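Putative phosphosugar isomerases (Salmonella typhimurium LT2, PDB 3FKJ) is a putative phosphosugar isomerase built on SIS folds, which probably binds a phosphorylated sugar derivative and may interconvert its isomers. Local coordinates at residues A118-V123 with S134-E139; M217-S222 with P275-A280; G192-V197 with L321-L326. All blocks are in the same frame, centred on the assembly; numbering follows the deposited sequence. Where two conformers were deposited one is given.

How the interactions relate
Interaction 1 comes first along the chain and lies in the parallel sheet of the N-terminal half, where strand 136-139 closes one edge. Interactions 2 and 3 belong to the other half, whose own parallel sheet contains strands 213-218 and 290-295. Interaction 1 is on the opposite side of the chain's centre, 32 and 30 Å, centre to centre, from interactions 2 and 3. Interaction 2 is nested within the chain loop closed by interaction 3, their nearest atoms about 7 Å apart, and helix 313-331 serves both: it supplies segment 321-326 and also packs against Pro-221 and Ser-222. Two alpha/beta units are thus joined in one chain, consistent with paired SIS domains.

Interaction 1: residues A118-V123 with S134-E139; sequences ATIGLV and SDYIIE
Ile-138 lays its CD1 over the CG2 of Ile-120 at 3.4 Å, tighter than ordinary van der Waals contact, with the two side chains set at a slant. The same CD1 reaches CD1 of Leu-122 at 4.1 Å; here the branches run side by side and point the same way. Tyr-136 lies on this face too, its CD1 beside CG1 of Ile-120, and helices 22-35 and 155-170 cover the row. On the other face, Val-123 CG2 meets CG2 of Ile-137. The pair forms the edge of the parallel sheet in an SIS-type alpha/beta sandwich, strand 136-139 following strand 118-123 through a right-handed beta-alpha-beta crossover by way of helix 129-132. The central rungs are nearly linear: Gly-121 N donates to Tyr-136 O at 2.8 Å (176°), and Gly-121 O receives Ile-138 N at 2.8 Å. At the entry to the ladder, side chains add to the backbone bond from Tyr-136 N to Thr-119 O. Asp-135 OD2 accepts Thr-119 N at 3.0 Å, met from 45° above the carboxylate plane, while OD1 makes a salt bridge with Arg-113. In return Thr-119 OG1, placed between its own N and carbonyl carbon (chi1 53°), takes the N-H of Asp-135 at 2.9 Å and also bonds to Tyr-133 O.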
loop_
_atom_site.group_PDB
_atom_site.type_symbol
_atom_site.label_atom_id
_atom_site.label_comp_id
_atom_site.label_asym_id
_atom_site.label_seq_id
_atom_site.Cartn_x
_atom_site.Cartn_y
_atom_site.Cartn_z
ATOM N N ALA A 118 11.773 -19.575 -7.047
ATOM C CA ALA A 118 12.683 -18.949 -8.000
ATOM C C ALA A 118 12.835 -17.485 -7.640
ATOM O O ALA A 118 11.841 -16.809 -7.289
ATOM C CB ALA A 118 12.209 -19.100 -9.425
ATOM N N THR A 119 14.070 -16.993 -7.736
ATOM C CA THR A 119 14.366 -15.599 -7.457
ATOM C C THR A 119 14.870 -14.886 -8.734
ATOM O O THR A 119 15.690 -15.413 -9.436
ATOM C CB THR A 119 15.403 -15.461 -6.309
ATOM O OG1 THR A 119 16.553 -16.259 -6.609
ATOM C CG2 THR A 119 14.823 -15.904 -4.996
ATOM N N ILE A 120 14.310 -13.710 -9.036
ATOM C CA ILE A 120 14.811 -12.845 -10.122
ATOM C C ILE A 120 15.299 -11.563 -9.452
ATOM O O ILE A 120 14.524 -10.868 -8.762
ATOM C CB ILE A 120 13.721 -12.488 -11.176
ATOM C CG1 ILE A 120 13.076 -13.747 -11.798
ATOM C CG2 ILE A 120 14.297 -11.578 -12.268
ATOM C CD1 ILE A 120 11.868 -13.449 -12.684
ATOM N N GLY A 121 16.573 -11.254 -9.649
ATOM C CA GLY A 121 17.190 -10.071 -9.060
ATOM C C GLY A 121 17.450 -9.001 -10.094
ATOM O O GLY A 121 18.171 -9.252 -11.076
ATOM N N LEU A 122 16.872 -7.810 -9.869
ATOM C CA LEU A 122 17.165 -6.613 -10.683
ATOM C C LEU A 122 18.239 -5.770 -9.967
ATOM O O LEU A 122 18.063 -5.369 -8.797
ATOM C CB LEU A 122 15.890 -5.784 -10.898
ATOM C CG LEU A 122 14.783 -6.218 -11.872
ATOM C CD1 LEU A 122 14.217 -7.578 -11.530
ATOM C CD2 LEU A 122 13.681 -5.189 -11.794
ATOM N N VAL A 123 19.358 -5.529 -10.646
ATOM C CA VAL A 123 20.469 -4.752 -10.072
ATOM C C VAL A 123 20.939 -3.717 -11.079
ATOM O O VAL A 123 20.754 -3.882 -12.273
ATOM C CB VAL A 123 21.692 -5.645 -9.656
ATOM C CG1 VAL A 123 21.283 -6.734 -8.672
ATOM C CG2 VAL A 123 22.398 -6.250 -10.886
ATOM N N SER A 134 20.205 -14.717 -6.339
ATOM C CA SER A 134 19.351 -14.501 -7.500
ATOM C C SER A 134 19.574 -15.618 -8.489
ATOM O O SER A 134 20.674 -15.760 -9.015
ATOM C CB SER A 134 19.688 -13.166 -8.174
ATOM O OG SER A 134 19.559 -12.075 -7.262
ATOM N N ASP A 135 18.546 -16.417 -8.755
ATOM C CA ASP A 135 18.656 -17.492 -9.756
ATOM C C ASP A 135 18.859 -16.855 -11.116
ATOM O O ASP A 135 19.557 -17.403 -11.952
ATOM C CB ASP A 135 17.396 -18.390 -9.811
ATOM C CG ASP A 135 17.144 -19.145 -8.522
ATOM O OD1 ASP A 135 18.142 -19.560 -7.897
ATOM O OD2 ASP A 135 15.960 -19.344 -8.144
ATOM N N TYR A 136 18.200 -15.715 -11.332
ATOM C CA TYR A 136 18.311 -14.971 -12.575
ATOM C C TYR A 136 18.590 -13.521 -12.224
ATOM O O TYR A 136 18.027 -13.002 -11.256
ATOM C CB TYR A 136 17.026 -15.099 -13.397
ATOM C CG TYR A 136 16.518 -16.523 -13.587
ATOM C CD1 TYR A 136 15.686 -17.125 -12.632
ATOM C CD2 TYR A 136 16.874 -17.277 -14.735
ATOM C CE1 TYR A 136 15.230 -18.429 -12.795
ATOM C CE2 TYR A 136 16.410 -18.581 -14.906
ATOM C CZ TYR A 136 15.597 -19.163 -13.936
ATOM O OH TYR A 136 15.130 -20.454 -14.133
ATOM N N ILE A 137 19.451 -12.883 -13.006
ATOM C CA ILE A 137 19.909 -11.515 -12.770
ATOM C C ILE A 137 19.602 -10.623 -13.976
ATOM O O ILE A 137 19.929 -10.971 -15.094
ATOM C CB ILE A 137 21.444 -11.450 -12.516
ATOM C CG1 ILE A 137 21.824 -12.289 -11.289
ATOM C CG2 ILE A 137 21.876 -9.995 -12.313
ATOM C CD1 ILE A 137 23.265 -12.816 -11.303
ATOM N N ILE A 138 18.987 -9.476 -13.737
ATOM C CA ILE A 138 18.780 -8.474 -14.767
ATOM C C ILE A 138 19.582 -7.243 -14.371
ATOM O O ILE A 138 19.427 -6.726 -13.277
ATOM C CB ILE A 138 17.292 -8.115 -14.922
ATOM C CG1 ILE A 138 16.524 -9.293 -15.569
ATOM C CG2 ILE A 138 17.148 -6.838 -15.746
ATOM C CD1 ILE A 138 15.164 -9.638 -14.931
ATOM N N GLU A 139 20.458 -6.788 -15.253
ATOM C CA GLU A 139 21.142 -5.526 -15.034
ATOM C C GLU A 139 20.340 -4.468 -15.751
ATOM O O GLU A 139 20.397 -4.364 -16.984
ATOM C CB GLU A 139 22.551 -5.579 -15.567
ATOM C CG GLU A 139 23.449 -6.465 -14.727
ATOM C CD GLU A 139 24.747 -6.756 -15.414
ATOM O OE1 GLU A 139 25.458 -5.782 -15.726
ATOM O OE2 GLU A 139 25.034 -7.943 -15.632
#

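Interaction 2: residues M217-S222 with P275-A280; sequences MGSGPS and PLDDRA
Asp-277 on helix 274-286 reaches Ser-219, in the loop that leaves strand 213-218, within the second SIS-like alpha/beta unit of the chain. Its CB projects alongside the loop, and CG, anti to its own carbonyl carbon (chi1 -61°), swings the carboxylate in so that CG lies 3.4 Å from Ser-219 OG. At the tip the two oxygens divide the work. OD1 accepts the Ser-219 hydroxyl, OG to OD1 2.7 Å, from a donor standing 36° above the carboxylate plane, and it also bonds to the hydroxyl of Ser-247; the CB of Ser-219 touches the same OD1 at 3.4 Å. OD2 receives the backbone N-H of Ser-269, and a water that accepts Ser-219 N at 2.9 Å lies close to it. The carboxylate therefore collects three loops of the domain, and this set of donors probably stabilises its negative charge in a buried setting. The Ser-219 OG, between its own N and carbonyl carbon (chi1 65°), points to the helix and also bonds to Thr-273.

Beyond Ser-219 the loop turns at Gly-220 with a positive phi and faces the second subunit: Gly-220 N donates to Glu-78 of that neighbouring chain, and Arg-279 forms salt bridges there with Glu-104 and the C-terminal carboxylate of Tyr-347. A second, apolar touch lies one turn further along the helix. The selenomethionine Met-217 was modelled in two conformers; in one of them its chain runs extended as far as the selenium and bends only at its last torsion, bringing SE to 3.6 Å from Ala-280 CB.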
loop_
_atom_site.group_PDB
_atom_site.type_symbol
_atom_site.label_atom_id
_atom_site.label_comp_id
_atom_site.label_asym_id
_atom_site.label_seq_id
_atom_site.Cartn_x
_atom_site.Cartn_y
_atom_site.Cartn_z
HETATM N N MSE A 217 -0.687 12.413 -5.181
HETATM C CA MSE A 217 -1.938 11.713 -5.463
HETATM C C MSE A 217 -1.921 11.071 -6.853
HETATM O O MSE A 217 -1.272 11.552 -7.785
HETATM C CB MSE A 217 -3.126 12.694 -5.299
HETATM C CG MSE A 217 -4.516 12.063 -5.379
HETATM SE SE MSE A 217 -5.977 13.362 -5.082
HETATM C CE MSE A 217 -5.315 14.172 -3.514
ATOM N N GLY A 218 -2.654 9.974 -6.951
ATOM C CA GLY A 218 -2.763 9.181 -8.129
ATOM C C GLY A 218 -3.647 7.997 -7.823
ATOM O O GLY A 218 -4.027 7.750 -6.671
ATOM N N SER A 219 -3.980 7.265 -8.874
ATOM C CA SER A 219 -4.795 6.068 -8.758
ATOM C C SER A 219 -4.357 5.075 -9.778
ATOM O O SER A 219 -3.582 5.400 -10.665
ATOM C CB SER A 219 -6.280 6.403 -8.997
ATOM O OG SER A 219 -6.493 6.839 -10.336
ATOM N N GLY A 220 -4.905 3.873 -9.699
ATOM C CA GLY A 220 -4.609 2.842 -10.710
ATOM C C GLY A 220 -3.149 2.677 -11.035
ATOM O O GLY A 220 -2.349 2.438 -10.133
ATOM N N PRO A 221 -2.773 2.817 -12.327
ATOM C CA PRO A 221 -1.405 2.501 -12.709
ATOM C C PRO A 221 -0.385 3.536 -12.213
ATOM O O PRO A 221 0.810 3.260 -12.203
ATOM C CB PRO A 221 -1.467 2.547 -14.250
ATOM C CG PRO A 221 -2.472 3.578 -14.509
ATOM C CD PRO A 221 -3.535 3.335 -13.481
ATOM N N SER A 222 -0.859 4.739 -11.878
ATOM C CA SER A 222 0.007 5.833 -11.443
ATOM C C SER A 222 0.245 5.937 -9.919
ATOM O O SER A 222 0.996 6.818 -9.479
ATOM C CB SER A 222 -0.574 7.170 -11.915
ATOM O OG SER A 222 -0.758 7.247 -13.306
ATOM N N PRO A 275 -11.616 8.705 -13.911
ATOM C CA PRO A 275 -12.698 9.391 -13.184
ATOM C C PRO A 275 -12.455 9.591 -11.680
ATOM O O PRO A 275 -12.983 10.539 -11.090
ATOM C CB PRO A 275 -13.911 8.469 -13.427
ATOM C CG PRO A 275 -13.576 7.782 -14.732
ATOM C CD PRO A 275 -12.119 7.501 -14.611
ATOM N N LEU A 276 -11.663 8.700 -11.076
ATOM C CA LEU A 276 -11.229 8.887 -9.695
ATOM C C LEU A 276 -10.436 10.171 -9.567
ATOM O O LEU A 276 -10.692 10.982 -8.656
ATOM C CB LEU A 276 -10.410 7.701 -9.183
ATOM C CG LEU A 276 -11.201 6.505 -8.695
ATOM C CD1 LEU A 276 -11.903 5.812 -9.857
ATOM C CD2 LEU A 276 -10.263 5.526 -7.940
ATOM N N ASP A 277 -9.532 10.368 -10.529
ATOM C CA ASP A 277 -8.649 11.527 -10.578
ATOM C C ASP A 277 -9.432 12.820 -10.866
ATOM O O ASP A 277 -9.208 13.856 -10.224
ATOM C CB ASP A 277 -7.524 11.299 -11.628
ATOM C CG ASP A 277 -6.631 10.103 -11.307
ATOM O OD1 ASP A 277 -6.690 9.563 -10.164
ATOM O OD2 ASP A 277 -5.873 9.721 -12.215
ATOM N N ASP A 278 -10.362 12.764 -11.822
ATOM C CA ASP A 278 -11.194 13.927 -12.172
ATOM C C ASP A 278 -12.079 14.377 -11.010
ATOM O O ASP A 278 -12.320 15.581 -10.820
ATOM C CB ASP A 278 -12.069 13.628 -13.393
ATOM C CG ASP A 278 -11.313 13.748 -14.714
ATOM O OD1 ASP A 278 -10.363 14.544 -14.797
ATOM O OD2 ASP A 278 -11.697 13.060 -15.687
ATOM N N ARG A 279 -12.566 13.409 -10.245
ATOM C CA ARG A 279 -13.325 13.708 -9.025
ATOM C C ARG A 279 -12.512 14.540 -8.004
ATOM O O ARG A 279 -13.026 15.504 -7.405
ATOM C CB ARG A 279 -13.833 12.413 -8.386
ATOM C CG ARG A 279 -14.860 12.644 -7.325
ATOM C CD ARG A 279 -15.049 11.431 -6.507
ATOM N NE ARG A 279 -16.016 11.662 -5.450
ATOM C CZ ARG A 279 -16.346 10.764 -4.525
ATOM N NH1 ARG A 279 -15.834 9.557 -4.533
ATOM N NH2 ARG A 279 -17.237 11.067 -3.599
ATOM N N ALA A 280 -11.247 14.157 -7.837
ATOM C CA ALA A 280 -10.321 14.852 -6.955
ATOM C C ALA A 280 -10.004 16.261 -7.469
ATOM O O ALA A 280 -9.945 17.202 -6.687
ATOM C CB ALA A 280 -9.027 14.037 -6.773
HETATM O O HOH W 1 -3.771 8.573 -11.490
#

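Interaction 3: residues G192-V197 with L321-L326; sequences GAQRQV and LDVYNL
Val-197 drives its CG2 against Val-323, 3.7 Å from CG1 across a slanting approach. Its CB meets a second partner, the phenol end of Tyr-324: CB lies 3.8 Å from CE1 and 3.7 Å from OH, the valine and tyrosine side chains crossing at about a right angle. Val-197 thus touches two consecutive residues of helix 313-331. The other methyl of Val-323, CG2, turns instead to Gln-194, touching both CB and CG at 3.9 Å, so that the two branches of one valine serve different residues of segment 192-197. With CG1 anti to its own backbone N (chi1 -178°), Val-323 spreads its methyls along the neighbouring chain.

A polar layer flanks this apolar one. The Gln-194 chain extends past Val-323 to place its amide nitrogen NE2 2.9 Å from a water that accepts its proton; that water donates to Asp-322 OD2 at 2.7 Å, bridging the two segments. NE2 also bonds to the carbonyl of Cys-319, and these two partners would restrict rotation of the amide. The tyrosine is held in a comparable way, its OH bonded to Asp-200 and its ring edge-to-face with Phe-204.

Further out, Val-320 packs against Ala-193 and Val-197, continuing the seam along helix 313-331, and Tyr-145 borders Asp-322 and Val-323. This is helix packing in the second alpha/beta unit, consistent with an SIS-like layered fold. Helix 198-208 meets Val-323 and Tyr-324 through Ala-201, while Tyr-324 and Leu-321 rest on strand 290-295 at the edge of the parallel sheet, so that helix 313-331 contacts this strand as well as helices 186-196 and 198-208.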
loop_
_atom_site.group_PDB
_atom_site.type_symbol
_atom_site.label_atom_id
_atom_site.label_comp_id
_atom_site.label_asym_id
_atom_site.label_seq_id
_atom_site.Cartn_x
_atom_site.Cartn_y
_atom_site.Cartn_z
ATOM N N GLY A 192 9.445 13.040 -25.874
ATOM C CA GLY A 192 8.462 14.083 -26.161
ATOM C C GLY A 192 7.798 14.701 -24.933
ATOM O O GLY A 192 7.539 15.901 -24.896
ATOM N N ALA A 193 7.523 13.877 -23.935
ATOM C CA ALA A 193 6.898 14.323 -22.685
ATOM C C ALA A 193 7.849 15.192 -21.840
ATOM O O ALA A 193 7.458 16.254 -21.317
ATOM C CB ALA A 193 6.414 13.086 -21.848
ATOM N N GLN A 194 9.088 14.727 -21.698
ATOM C CA GLN A 194 10.086 15.464 -20.950
ATOM C C GLN A 194 10.372 16.837 -21.581
ATOM O O GLN A 194 10.558 17.847 -20.863
ATOM C CB GLN A 194 11.365 14.646 -20.837
ATOM C CG GLN A 194 11.250 13.476 -19.887
ATOM C CD GLN A 194 12.552 12.740 -19.708
ATOM O OE1 GLN A 194 13.429 12.790 -20.582
ATOM N NE2 GLN A 194 12.688 12.038 -18.580
ATOM N N ARG A 195 10.408 16.891 -22.909
ATOM C CA ARG A 195 10.583 18.166 -23.585
ATOM C C ARG A 195 9.366 19.071 -23.364
ATOM O O ARG A 195 9.493 20.229 -23.032
ATOM C CB ARG A 195 10.806 17.956 -25.077
ATOM C CG ARG A 195 11.162 19.248 -25.831
ATOM C CD ARG A 195 10.625 19.234 -27.254
ATOM N NE ARG A 195 10.848 17.942 -27.911
ATOM C CZ ARG A 195 9.937 16.983 -28.081
ATOM N NH1 ARG A 195 8.685 17.129 -27.629
ATOM N NH2 ARG A 195 10.287 15.856 -28.704
ATOM N N GLN A 196 8.185 18.523 -23.559
ATOM C CA GLN A 196 6.940 19.254 -23.370
ATOM C C GLN A 196 6.765 19.917 -21.993
ATOM O O GLN A 196 6.113 20.952 -21.899
ATOM C CB GLN A 196 5.791 18.287 -23.653
ATOM C CG GLN A 196 4.385 18.804 -23.477
ATOM C CD GLN A 196 3.358 17.781 -23.948
ATOM O OE1 GLN A 196 3.709 16.696 -24.448
ATOM N NE2 GLN A 196 2.085 18.117 -23.792
ATOM N N VAL A 197 7.340 19.348 -20.925
ATOM C CA VAL A 197 7.098 19.869 -19.562
ATOM C C VAL A 197 8.152 20.863 -19.031
ATOM O O VAL A 197 8.010 21.353 -17.903
ATOM C CB VAL A 197 6.964 18.730 -18.544
ATOM C CG1 VAL A 197 5.893 17.747 -19.002
ATOM C CG2 VAL A 197 8.287 18.048 -18.333
ATOM N N LEU A 321 8.487 13.253 -14.122
ATOM C CA LEU A 321 8.816 13.834 -12.820
ATOM C C LEU A 321 10.284 14.205 -12.668
ATOM O O LEU A 321 10.592 15.147 -11.944
ATOM C CB LEU A 321 8.366 12.896 -11.654
ATOM C CG LEU A 321 6.881 12.921 -11.271
ATOM C CD1 LEU A 321 6.509 11.737 -10.377
ATOM C CD2 LEU A 321 6.508 14.257 -10.619
ATOM N N ASP A 322 11.188 13.493 -13.345
ATOM C CA ASP A 322 12.629 13.834 -13.321
ATOM C C ASP A 322 12.833 15.293 -13.648
ATOM O O ASP A 322 13.714 15.943 -13.073
ATOM C CB ASP A 322 13.447 12.986 -14.305
ATOM C CG ASP A 322 13.796 11.592 -13.763
ATOM O OD1 ASP A 322 13.721 11.369 -12.543
ATOM O OD2 ASP A 322 14.171 10.709 -14.564
ATOM N N VAL A 323 11.991 15.809 -14.543
ATOM C CA VAL A 323 12.115 17.195 -15.017
ATOM C C VAL A 323 11.669 18.143 -13.912
ATOM O O VAL A 323 12.387 19.066 -13.567
ATOM C CB VAL A 323 11.326 17.452 -16.362
ATOM C CG1 VAL A 323 11.512 18.914 -16.854
ATOM C CG2 VAL A 323 11.733 16.418 -17.436
ATOM N N TYR A 324 10.500 17.882 -13.323
ATOM C CA TYR A 324 10.013 18.719 -12.244
ATOM C C TYR A 324 10.947 18.660 -11.041
ATOM O O TYR A 324 11.196 19.678 -10.429
ATOM C CB TYR A 324 8.612 18.305 -11.823
ATOM C CG TYR A 324 7.562 18.610 -12.846
ATOM C CD1 TYR A 324 7.299 17.720 -13.873
ATOM C CD2 TYR A 324 6.829 19.789 -12.785
ATOM C CE1 TYR A 324 6.339 17.994 -14.830
ATOM C CE2 TYR A 324 5.863 20.063 -13.726
ATOM C CZ TYR A 324 5.616 19.161 -14.754
ATOM O OH TYR A 324 4.643 19.418 -15.715
ATOM N N ASN A 325 11.448 17.462 -10.721
ATOM C CA ASN A 325 12.366 17.257 -9.593
ATOM C C ASN A 325 13.676 18.020 -9.668
ATOM O O ASN A 325 14.149 18.530 -8.641
ATOM C CB ASN A 325 12.671 15.783 -9.365
ATOM C CG ASN A 325 11.443 14.975 -9.079
ATOM O OD1 ASN A 325 10.395 15.522 -8.768
ATOM N ND2 ASN A 325 11.557 13.660 -9.194
ATOM N N LEU A 326 14.275 18.079 -10.859
ATOM C CA LEU A 326 15.479 18.887 -11.067
ATOM C C LEU A 326 15.145 20.382 -10.966
ATOM O O LEU A 326 15.837 21.146 -10.290
ATOM C CB LEU A 326 16.114 18.576 -12.430
ATOM C CG LEU A 326 17.571 18.976 -12.674
ATOM C CD1 LEU A 326 18.483 18.250 -11.695
ATOM C CD2 LEU A 326 17.956 18.678 -14.100
HETATM O O HOH W 2 14.827 10.653 -17.203
#